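Side-chain contact in histidine triad protein (Plasmodium falciparum 3D7, PDB 5CS2), which probably hydrolyses diadenosine triphosphate to AMP and ADP with manganese as cofactor, and binds the natural product cyclomarin A: residues 6-11 / 78-83. Residues are numbered along the deposited sequence; the frame is centred on the assembly and turned at random.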
loop_
_atom_site.group_PDB
_atom_site.type_symbol
_atom_site.label_atom_id
_atom_site.label_comp_id
_atom_site.label_asym_id
_atom_site.label_seq_id
_atom_site.Cartn_x
_atom_site.Cartn_y
_atom_site.Cartn_z
ATOM N N LYS A 6 11.676 10.217 -11.899
ATOM C CA LYS A 6 11.596 10.309 -13.347
ATOM C C LYS A 6 11.532 8.875 -13.858
ATOM O O LYS A 6 10.758 8.585 -14.768
ATOM C CB LYS A 6 12.848 11.044 -13.890
ATOM C CG LYS A 6 12.859 11.247 -15.405
ATOM C CD LYS A 6 14.205 11.808 -15.881
ATOM C CE LYS A 6 14.596 11.362 -17.276
ATOM N NZ LYS A 6 13.793 12.028 -18.338
ATOM N N ASN A 7 12.302 7.956 -13.227
ATOM C CA ASN A 7 12.327 6.550 -13.616
ATOM C C ASN A 7 10.967 5.893 -13.325
ATOM O O ASN A 7 10.485 5.091 -14.126
ATOM C CB ASN A 7 13.453 5.803 -12.896
ATOM C CG ASN A 7 13.764 4.460 -13.513
ATOM O OD1 ASN A 7 13.399 4.162 -14.655
ATOM N ND2 ASN A 7 14.480 3.624 -12.784
ATOM N N ILE A 8 10.319 6.285 -12.215
ATOM C CA ILE A 8 8.998 5.738 -11.892
ATOM C C ILE A 8 7.998 6.207 -12.977
ATOM O O ILE A 8 7.243 5.395 -13.505
ATOM C CB ILE A 8 8.569 6.186 -10.478
ATOM C CG1 ILE A 8 9.300 5.347 -9.400
ATOM C CG2 ILE A 8 7.007 6.162 -10.282
ATOM C CD1 ILE A 8 8.944 5.733 -7.918
ATOM N N LEU A 9 8.041 7.508 -13.327
ATOM C CA LEU A 9 7.148 8.085 -14.343
ATOM C C LEU A 9 7.299 7.404 -15.691
ATOM O O LEU A 9 6.304 7.146 -16.368
ATOM C CB LEU A 9 7.317 9.611 -14.431
ATOM C CG LEU A 9 6.819 10.418 -13.238
ATOM C CD1 LEU A 9 7.220 11.846 -13.394
ATOM C CD2 LEU A 9 5.268 10.382 -13.114
ATOM N N GLU A 10 8.537 7.009 -16.034
ATOM C CA GLU A 10 8.788 6.269 -17.269
ATOM C C GLU A 10 8.093 4.910 -17.177
ATOM O O GLU A 10 7.397 4.519 -18.115
ATOM C CB GLU A 10 10.303 6.116 -17.509
ATOM C CG GLU A 10 11.005 7.454 -17.756
ATOM C CD GLU A 10 12.523 7.526 -17.624
ATOM O OE1 GLU A 10 13.117 6.663 -16.935
ATOM O OE2 GLU A 10 13.115 8.480 -18.181
ATOM N N LYS A 11 8.196 4.236 -16.007
ATOM C CA LYS A 11 7.547 2.939 -15.785
ATOM C C LYS A 11 6.026 3.057 -15.816
ATOM O O LYS A 11 5.347 2.107 -16.227
ATOM C CB LYS A 11 8.022 2.300 -14.470
ATOM C CG LYS A 11 9.493 1.905 -14.523
ATOM C CD LYS A 11 10.001 1.289 -13.233
ATOM C CE LYS A 11 11.475 0.943 -13.327
ATOM N NZ LYS A 11 11.746 -0.147 -14.309
ATOM N N ILE A 78 -0.052 1.043 -9.595
ATOM C CA ILE A 78 -0.720 1.821 -8.568
ATOM C C ILE A 78 0.206 2.106 -7.359
ATOM O O ILE A 78 0.091 3.171 -6.735
ATOM C CB ILE A 78 -2.101 1.251 -8.153
ATOM C CG1 ILE A 78 -2.945 2.368 -7.499
ATOM C CG2 ILE A 78 -1.954 0.050 -7.205
ATOM C CD1 ILE A 78 -4.419 2.113 -7.268
ATOM N N ASN A 79 1.140 1.178 -7.098
ATOM C CA ASN A 79 2.037 1.313 -5.957
ATOM C C ASN A 79 3.215 2.214 -6.241
ATOM O O ASN A 79 3.603 2.973 -5.345
ATOM C CB ASN A 79 2.431 -0.031 -5.418
ATOM C CG ASN A 79 1.298 -0.551 -4.552
ATOM O OD1 ASN A 79 0.889 0.067 -3.558
ATOM N ND2 ASN A 79 0.659 -1.610 -5.008
ATOM N N LEU A 80 3.740 2.185 -7.458
ATOM C CA LEU A 80 4.777 3.155 -7.852
ATOM C C LEU A 80 4.167 4.563 -7.881
ATOM O O LEU A 80 4.794 5.509 -7.408
ATOM C CB LEU A 80 5.409 2.797 -9.192
ATOM C CG LEU A 80 6.248 1.507 -9.236
ATOM C CD1 LEU A 80 6.774 1.284 -10.639
ATOM C CD2 LEU A 80 7.415 1.532 -8.224
ATOM N N LEU A 81 2.900 4.695 -8.362
ATOM C CA LEU A 81 2.204 5.991 -8.335
ATOM C C LEU A 81 2.018 6.494 -6.897
ATOM O O LEU A 81 2.196 7.668 -6.615
ATOM C CB LEU A 81 0.830 5.871 -9.060
ATOM C CG LEU A 81 0.023 7.163 -9.117
ATOM C CD1 LEU A 81 0.813 8.275 -9.866
ATOM C CD2 LEU A 81 -1.298 6.939 -9.827
ATOM N N CYS A 82 1.664 5.595 -5.971
ATOM C CA CYS A 82 1.528 5.937 -4.569
ATOM C C CYS A 82 2.820 6.528 -4.012
ATOM O O CYS A 82 2.776 7.581 -3.365
ATOM C CB CYS A 82 1.087 4.733 -3.743
ATOM S SG CYS A 82 0.856 5.126 -1.998
ATOM N N ASN A 83 3.933 5.830 -4.219
ATOM C CA ASN A 83 5.244 6.291 -3.718
ATOM C C ASN A 83 5.580 7.672 -4.331
ATOM O O ASN A 83 5.935 8.592 -3.588
ATOM C CB ASN A 83 6.316 5.256 -4.048
ATOM C CG ASN A 83 7.579 5.504 -3.282
ATOM O OD1 ASN A 83 8.477 6.202 -3.751
ATOM N ND2 ASN A 83 7.698 4.890 -2.130
#
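Ile8 and Leu80 carry most of this contact between two nearly antiparallel helices. The axes of segments 6-11 and 78-83 approach to 9.8 Å and cross at -151°. Both side chains point toward the opposite helix, and Ile8 CA and Leu80 CA lie 6.4 Å apart. The methyl branch of Ile8 makes the closest approach. Ile8 CG2 is anti to the backbone N (CG1 at chi1 -78°) and rests 3.7 Å from Leu80 O. Ile8 CG2 also touches Leu80 CB at 3.9 Å, an apolar contact between obliquely set side chains. The other branch of Ile8 runs on toward Asn83, and Ile8 CD1 ends 4.2 Å from Asn83 OD1. CD1 is a methyl group, so this is plain van der Waals contact; the amide's polar partners lie elsewhere. Asn83 OD1 accepts a hydrogen bond from Lys4 NZ, and ND2 bonds to the backbone O of Tyr67 of the second subunit. Ile72 of that subunit also packs on Ile8.

The fold is that of the HIT family. Segment 78-83 lies in the long helix 72-93, whose other face covers the antiparallel sheet through Ile78 and Cys82 on Ile117. The short N-terminal helix 4-11 is thus a layer outside the helix that covers the sheet. Leu9 turns its CB away from Leu80 and packs on Trp14 and Phe84. One turn after Ile8, the aliphatic part of Lys11 lies across the tip of Leu80. Lys11 CD comes within 4.1 Å of Leu80 CD1, while the chain beyond it leads NZ away from segment 78-83.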